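Side-chain contacts in cycloserine biosynthesis protein DcsG (Streptomyces lavendulae, PDB 6JIL), which closes O-ureido-D-serine into the antibiotic D-cycloserine at the expense of ATP, as a magnesium-dependent ATP-grasp ligase: residues V7-A10 against V11-P14; H213-L217 against D218-A222; S282-G285 against A286-A290. All blocks are in the same frame, centred on the assembly; numbering follows the deposited sequence.

Contact 1 of 3, residues V7-A10 against V11-P14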
loop_
_atom_site.group_PDB
_atom_site.type_symbol
_atom_site.label_atom_id
_atom_site.label_comp_id
_atom_site.label_asym_id
_atom_site.label_seq_id
_atom_site.Cartn_x
_atom_site.Cartn_y
_atom_site.Cartn_z
ATOM N N VAL A 7 10.922 7.952 -8.572
ATOM C CA VAL A 7 10.424 8.992 -7.685
ATOM C C VAL A 7 10.442 8.710 -6.191
ATOM O O VAL A 7 9.996 7.664 -5.726
ATOM C CB VAL A 7 8.986 9.405 -8.078
ATOM C CG1 VAL A 7 8.547 10.627 -7.268
ATOM C CG2 VAL A 7 8.926 9.713 -9.563
ATOM N N THR A 8 10.937 9.685 -5.444
ATOM C CA THR A 8 11.029 9.606 -3.993
ATOM C C THR A 8 10.863 11.039 -3.481
ATOM O O THR A 8 10.336 11.900 -4.185
ATOM C CB THR A 8 12.434 9.067 -3.566
ATOM O OG1 THR A 8 12.478 8.880 -2.146
ATOM C CG2 THR A 8 13.536 10.062 -3.977
ATOM N N ASP A 9 11.275 11.270 -2.239
ATOM C CA ASP A 9 11.271 12.605 -1.653
ATOM C C ASP A 9 12.267 12.569 -0.496
ATOM O O ASP A 9 12.476 11.522 0.120
ATOM C CB ASP A 9 9.849 13.094 -1.262
ATOM C CG ASP A 9 9.198 12.309 -0.127
ATOM O OD1 ASP A 9 7.968 12.109 -0.222
ATOM O OD2 ASP A 9 9.869 11.929 0.858
ATOM N N ALA A 10 12.919 13.699 -0.248
ATOM C CA ALA A 10 13.953 13.791 0.777
ATOM C C ALA A 10 13.667 13.076 2.087
ATOM O O ALA A 10 14.506 12.317 2.581
ATOM C CB ALA A 10 14.295 15.260 1.043
ATOM N N VAL A 11 12.490 13.308 2.651
ATOM C CA VAL A 11 12.133 12.691 3.925
ATOM C C VAL A 11 12.052 11.172 3.875
ATOM O O VAL A 11 12.395 10.494 4.838
ATOM C CB VAL A 11 10.771 13.230 4.436
ATOM C CG1 VAL A 11 10.358 12.500 5.705
ATOM C CG2 VAL A 11 10.870 14.736 4.694
ATOM N N SER A 12 11.608 10.646 2.745
ATOM C CA SER A 12 11.417 9.212 2.587
ATOM C C SER A 12 12.598 8.413 2.071
ATOM O O SER A 12 12.702 7.223 2.352
ATOM C CB SER A 12 10.215 8.967 1.674
ATOM O OG SER A 12 9.080 9.664 2.164
ATOM N N LEU A 13 13.486 9.058 1.321
ATOM C CA LEU A 13 14.626 8.353 0.757
ATOM C C LEU A 13 15.448 7.535 1.766
ATOM O O LEU A 13 15.945 6.463 1.435
ATOM C CB LEU A 13 15.529 9.332 0.013
ATOM C CG LEU A 13 16.622 8.674 -0.833
ATOM C CD1 LEU A 13 15.984 7.746 -1.850
ATOM C CD2 LEU A 13 17.461 9.746 -1.528
ATOM N N PRO A 14 15.607 8.034 3.003
ATOM C CA PRO A 14 16.379 7.309 4.020
ATOM C C PRO A 14 15.769 5.987 4.475
ATOM O O PRO A 14 16.473 5.127 5.005
ATOM C CB PRO A 14 16.470 8.312 5.165
ATOM C CG PRO A 14 16.479 9.630 4.449
ATOM C CD PRO A 14 15.375 9.426 3.434
#
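D9 and S12 carry this turn between them. One carboxylate oxygen of D9 accepts two hydrogen bonds from the same serine: S12 OG comes to D9 OD2 at 2.7 Å, on the syn side but 27° out of the carboxylate plane, while the amide S12 N reaches that same D9 OD2 at 2.9 Å, nearly in line with its C-O bond. With CG of D9 standing between its own backbone N and carbonyl carbon (chi1 66°), the carboxylate is folded over the start of the turn and lies within range of both donors. S12 answers by setting OG beside its own amide, so hydroxyl and N-H approach one acceptor together. The other oxygen, D9 OD1, is held by T58 OG1 and W38 NE1, which leaves the carboxylate little freedom to rotate.

Below this grip the backbone closes as well. L13 N donates to D9 O at 2.9 Å, and S12 N adds a weak bond to the same carbonyl. T8 and L13 then cross at about a right angle: L13 CD1 lies 3.7 Å from T8 OG1 and 4.0 Å from T8 CG2. The hydroxyl of T8 finds its main partner in S55, and L13 also rests against V35.

The bonds that D9 accepts from S12 N and L13 N make D9 to L13 an Asx motif. It winds the chain into a turn at the C-terminal end of strand 4-8, an inner strand of the parallel sheet, ahead of the 3-10 segment that starts at L13.

Contact 2 of 3, residues H213-L217 against D218-A222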
loop_
_atom_site.group_PDB
_atom_site.type_symbol
_atom_site.label_atom_id
_atom_site.label_comp_id
_atom_site.label_asym_id
_atom_site.label_seq_id
_atom_site.Cartn_x
_atom_site.Cartn_y
_atom_site.Cartn_z
ATOM N N HIS A 213 3.395 1.547 16.147
ATOM C CA HIS A 213 4.719 1.412 15.563
ATOM C C HIS A 213 4.739 1.719 14.081
ATOM O O HIS A 213 3.701 1.844 13.433
ATOM C CB HIS A 213 5.278 0.005 15.796
ATOM C CG HIS A 213 5.658 -0.257 17.218
ATOM N ND1 HIS A 213 5.100 -1.274 17.965
ATOM C CD2 HIS A 213 6.518 0.390 18.041
ATOM C CE1 HIS A 213 5.600 -1.239 19.188
ATOM N NE2 HIS A 213 6.461 -0.240 19.261
ATOM N N VAL A 214 5.952 1.836 13.567
ATOM C CA VAL A 214 6.202 2.117 12.172
ATOM C C VAL A 214 7.078 0.929 11.725
ATOM O O VAL A 214 8.039 0.576 12.399
ATOM C CB VAL A 214 6.894 3.510 12.066
ATOM C CG1 VAL A 214 8.320 3.396 11.571
ATOM C CG2 VAL A 214 6.057 4.415 11.202
ATOM N N PRO A 215 6.733 0.287 10.593
ATOM C CA PRO A 215 7.450 -0.873 10.042
ATOM C C PRO A 215 8.923 -0.726 9.675
ATOM O O PRO A 215 9.285 -0.788 8.503
ATOM C CB PRO A 215 6.598 -1.250 8.838
ATOM C CG PRO A 215 6.145 0.071 8.357
ATOM C CD PRO A 215 5.714 0.751 9.638
ATOM N N THR A 216 9.770 -0.552 10.683
ATOM C CA THR A 216 11.205 -0.424 10.467
ATOM C C THR A 216 11.815 -1.814 10.239
ATOM O O THR A 216 11.165 -2.827 10.485
ATOM C CB THR A 216 11.871 0.250 11.675
ATOM O OG1 THR A 216 11.308 -0.278 12.883
ATOM C CG2 THR A 216 11.650 1.754 11.630
ATOM N N LEU A 217 13.061 -1.860 9.778
ATOM C CA LEU A 217 13.732 -3.136 9.501
ATOM C C LEU A 217 13.663 -4.189 10.600
ATOM O O LEU A 217 13.538 -5.376 10.311
ATOM C CB LEU A 217 15.200 -2.895 9.125
ATOM C CG LEU A 217 15.359 -2.263 7.743
ATOM C CD1 LEU A 217 16.828 -2.016 7.434
ATOM C CD2 LEU A 217 14.736 -3.193 6.711
ATOM N N ASP A 218 13.749 -3.773 11.858
ATOM C CA ASP A 218 13.688 -4.740 12.944
ATOM C C ASP A 218 12.305 -5.386 13.056
ATOM O O ASP A 218 12.134 -6.411 13.719
ATOM C CB ASP A 218 14.100 -4.077 14.261
ATOM C CG ASP A 218 13.330 -2.810 14.547
ATOM O OD1 ASP A 218 13.147 -1.992 13.622
ATOM O OD2 ASP A 218 12.919 -2.628 15.709
ATOM N N PHE A 219 11.320 -4.797 12.391
ATOM C CA PHE A 219 9.973 -5.352 12.419
ATOM C C PHE A 219 9.745 -6.299 11.247
ATOM O O PHE A 219 8.649 -6.835 11.085
ATOM C CB PHE A 219 8.917 -4.242 12.369
ATOM C CG PHE A 219 8.697 -3.544 13.682
ATOM C CD1 PHE A 219 9.272 -2.308 13.934
ATOM C CD2 PHE A 219 7.898 -4.119 14.660
ATOM C CE1 PHE A 219 9.051 -1.650 15.145
ATOM C CE2 PHE A 219 7.673 -3.470 15.875
ATOM C CZ PHE A 219 8.250 -2.233 16.116
ATOM N N ARG A 220 10.779 -6.509 10.433
ATOM C CA ARG A 220 10.652 -7.387 9.268
ATOM C C ARG A 220 11.638 -8.547 9.233
ATOM O O ARG A 220 12.723 -8.474 9.801
ATOM C CB ARG A 220 10.828 -6.580 7.985
ATOM C CG ARG A 220 10.161 -5.228 8.014
ATOM C CD ARG A 220 10.281 -4.538 6.678
ATOM N NE ARG A 220 9.803 -3.169 6.767
ATOM C CZ ARG A 220 9.303 -2.483 5.748
ATOM N NH1 ARG A 220 9.211 -3.046 4.553
ATOM N NH2 ARG A 220 8.910 -1.231 5.926
ATOM N N GLN A 221 11.246 -9.615 8.548
ATOM C CA GLN A 221 12.093 -10.784 8.385
ATOM C C GLN A 221 11.584 -11.676 7.263
ATOM O O GLN A 221 10.375 -11.872 7.113
ATOM C CB GLN A 221 12.206 -11.574 9.693
ATOM C CG GLN A 221 10.914 -11.920 10.366
ATOM C CD GLN A 221 11.145 -12.711 11.638
ATOM O OE1 GLN A 221 11.879 -12.275 12.529
ATOM N NE2 GLN A 221 10.521 -13.884 11.731
ATOM N N ALA A 222 12.519 -12.188 6.463
ATOM C CA ALA A 222 12.202 -13.060 5.335
ATOM C C ALA A 222 11.210 -14.156 5.718
ATOM O O ALA A 222 11.330 -14.785 6.764
ATOM C CB ALA A 222 13.482 -13.686 4.782
#
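R220 reaches back five residues and takes hold of P215 O with two nitrogens. R220 NH2 sits 2.6 Å from P215 O and lies in the carbonyl plane; R220 NE, at 3.0 Å from the same P215 O, comes from above that plane. The oxygen lies in the guanidinium plane, so the group approaches side-on. The arginine chain is extended from CG to NE after a first turn that leaves CG opposite the carbonyl carbon (chi1 -40°), and this brings the guanidinium edge back to the proline carbonyl, with NH2 near P215 CB. P215 is the centre of an inverse gamma turn, closed by T216 N on V214 O.

A second polar contact lies one residue on. T216 OG1 donates to D218 OD1 at 2.6 Å, on the syn side, and the two side chains lie alongside each other, pointing the same way. F219 N and R220 N bond back to T216 O and L217 O, winding the chain into a 3-10 turn.

F219 swings its ring toward H213, its CG beside its own backbone N (chi1 -78°). F219 CZ stands 3.4 Å from H213 CG, over one face of the imidazole near its rim, with the planes inclined at 41°. T216 OG1 touches the edge of the phenyl ring at CD1.

N278 and S276 bind NH1 of R220, and a tartrate, probably from the crystallisation liquor, accepts from NH2. R220 is an inferred active-site residue; with its guanidinium tied to a backbone carbonyl and two neighbouring side chains, it would hold its N-H groups largely fixed.

Contact 3 of 3, residues S282-G285 against A286-A290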
loop_
_atom_site.group_PDB
_atom_site.type_symbol
_atom_site.label_atom_id
_atom_site.label_comp_id
_atom_site.label_asym_id
_atom_site.label_seq_id
_atom_site.Cartn_x
_atom_site.Cartn_y
_atom_site.Cartn_z
ATOM N N SER A 282 15.109 -10.866 -0.267
ATOM C CA SER A 282 15.054 -11.943 -1.255
ATOM C C SER A 282 16.392 -11.950 -1.974
ATOM O O SER A 282 17.052 -10.920 -2.034
ATOM C CB SER A 282 13.947 -11.666 -2.268
ATOM O OG SER A 282 14.270 -10.529 -3.051
ATOM N N GLU A 283 16.793 -13.078 -2.548
ATOM C CA GLU A 283 18.085 -13.097 -3.226
ATOM C C GLU A 283 18.066 -12.620 -4.673
ATOM O O GLU A 283 19.124 -12.377 -5.247
ATOM C CB GLU A 283 18.734 -14.485 -3.158
ATOM C CG GLU A 283 20.242 -14.472 -3.496
ATOM C CD GLU A 283 21.099 -13.729 -2.459
ATOM O OE1 GLU A 283 21.312 -14.279 -1.355
ATOM O OE2 GLU A 283 21.559 -12.595 -2.741
ATOM N N ASP A 284 16.889 -12.473 -5.270
ATOM C CA ASP A 284 16.843 -12.000 -6.653
ATOM C C ASP A 284 15.655 -11.091 -6.951
ATOM O O ASP A 284 15.373 -10.783 -8.111
ATOM C CB ASP A 284 16.846 -13.187 -7.621
ATOM C CG ASP A 284 15.582 -14.018 -7.534
ATOM O OD1 ASP A 284 15.224 -14.451 -6.417
ATOM O OD2 ASP A 284 14.947 -14.248 -8.584
ATOM N N GLY A 285 14.970 -10.651 -5.901
ATOM C CA GLY A 285 13.815 -9.788 -6.078
ATOM C C GLY A 285 14.091 -8.539 -6.893
ATOM O O GLY A 285 13.308 -8.180 -7.767
ATOM N N ALA A 286 15.208 -7.879 -6.617
ATOM C CA ALA A 286 15.563 -6.664 -7.330
ATOM C C ALA A 286 15.790 -6.911 -8.814
ATOM O O ALA A 286 15.430 -6.079 -9.645
ATOM C CB ALA A 286 16.805 -6.037 -6.707
ATOM N N LEU A 287 16.396 -8.046 -9.151
ATOM C CA LEU A 287 16.664 -8.370 -10.550
ATOM C C LEU A 287 15.346 -8.612 -11.279
ATOM O O LEU A 287 15.167 -8.187 -12.420
ATOM C CB LEU A 287 17.559 -9.614 -10.659
ATOM C CG LEU A 287 17.861 -10.135 -12.071
ATOM C CD1 LEU A 287 18.542 -9.042 -12.883
ATOM C CD2 LEU A 287 18.750 -11.376 -12.002
ATOM N N ARG A 288 14.422 -9.289 -10.609
ATOM C CA ARG A 288 13.124 -9.568 -11.203
ATOM C C ARG A 288 12.363 -8.269 -11.437
ATOM O O ARG A 288 11.563 -8.160 -12.366
ATOM C CB ARG A 288 12.293 -10.470 -10.292
ATOM C CG ARG A 288 12.943 -11.771 -9.917
ATOM C CD ARG A 288 11.890 -12.681 -9.358
ATOM N NE ARG A 288 12.433 -13.923 -8.832
ATOM C CZ ARG A 288 11.701 -15.011 -8.616
ATOM N NH1 ARG A 288 10.397 -15.003 -8.892
ATOM N NH2 ARG A 288 12.267 -16.099 -8.111
ATOM N N PHE A 289 12.603 -7.286 -10.582
ATOM C CA PHE A 289 11.930 -6.005 -10.723
ATOM C C PHE A 289 12.520 -5.255 -11.919
ATOM O O PHE A 289 11.788 -4.766 -12.780
ATOM C CB PHE A 289 12.089 -5.190 -9.438
ATOM C CG PHE A 289 11.263 -3.948 -9.401
ATOM C CD1 PHE A 289 10.256 -3.733 -10.337
ATOM C CD2 PHE A 289 11.476 -2.995 -8.414
ATOM C CE1 PHE A 289 9.472 -2.585 -10.289
ATOM C CE2 PHE A 289 10.700 -1.847 -8.356
ATOM C CZ PHE A 289 9.694 -1.640 -9.296
ATOM N N ALA A 290 13.848 -5.186 -11.978
ATOM C CA ALA A 290 14.518 -4.499 -13.075
ATOM C C ALA A 290 14.173 -5.155 -14.410
ATOM O O ALA A 290 13.973 -4.469 -15.408
ATOM C CB ALA A 290 16.021 -4.513 -12.861
HETATM O O HOH W 1 17.687 -8.842 -4.438
#
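R288 turns back along the first turn of helix 285-296 to meet D284, the residue at its N-cap position. R288 NE lies 2.5 Å from D284 OD2 in a nearly straight salt bridge, 166° at the hydrogen, and R288 NH2 adds a weak bond to the same oxygen. The acceptor sits at the guanidinium edge, close to its plane, but the nitrogen arrives from above the carboxylate plane, and the two flat groups are inclined at 59°. D284 has CG between its backbone N and carbonyl carbon (chi1 67°); its carboxylate makes no capping bond and its OD2 turns to the arginine instead. Beneath the pair, R288 N bonds to D284 O at 3.1 Å.

The tightly packed part is round G285, which is buried: G285 N makes a weak bond to S282 OG at 2.9 Å, and that hydroxyl is also bound to L279 O. F289 N donates to G285 O at 3.0 Å, while the phenyl ring leads away to meet F192. A286 packs on A25 of helix 19-28.

The looser, solvent side is made by exposed L287 with the partly exposed D284 and R288. A water bridges S282 O and, weakly, A286 N at the start of the helix. The chemistry implies an ion pair across the helix's first turn, where the helix dipole would probably favour the aspartate's negative charge and the arginine partly offsets it.

Contacts 1, 2 and 3 follow in chain order and do not touch: their centres lie about 18 to 21 Å apart, and the nearest atoms, between contacts 2 and 3, are about 6 Å apart. Contact 1 spans the end of strand 4-8 of the parallel sheet and the turn after it, whereas contact 2 leads into edge strand 220-223 of the five-stranded antiparallel sheet and contact 3 opens helix 285-296. The latter two lie within the ATP-grasp range. Helix 19-28, which follows contact 1, packs on helix 285-296. Contact 2 holds the inferred active-site R220, with the P215 side chain about 6 Å from ADP; the S12 side chain of contact 1 stands about 12 Å from a magnesium ion.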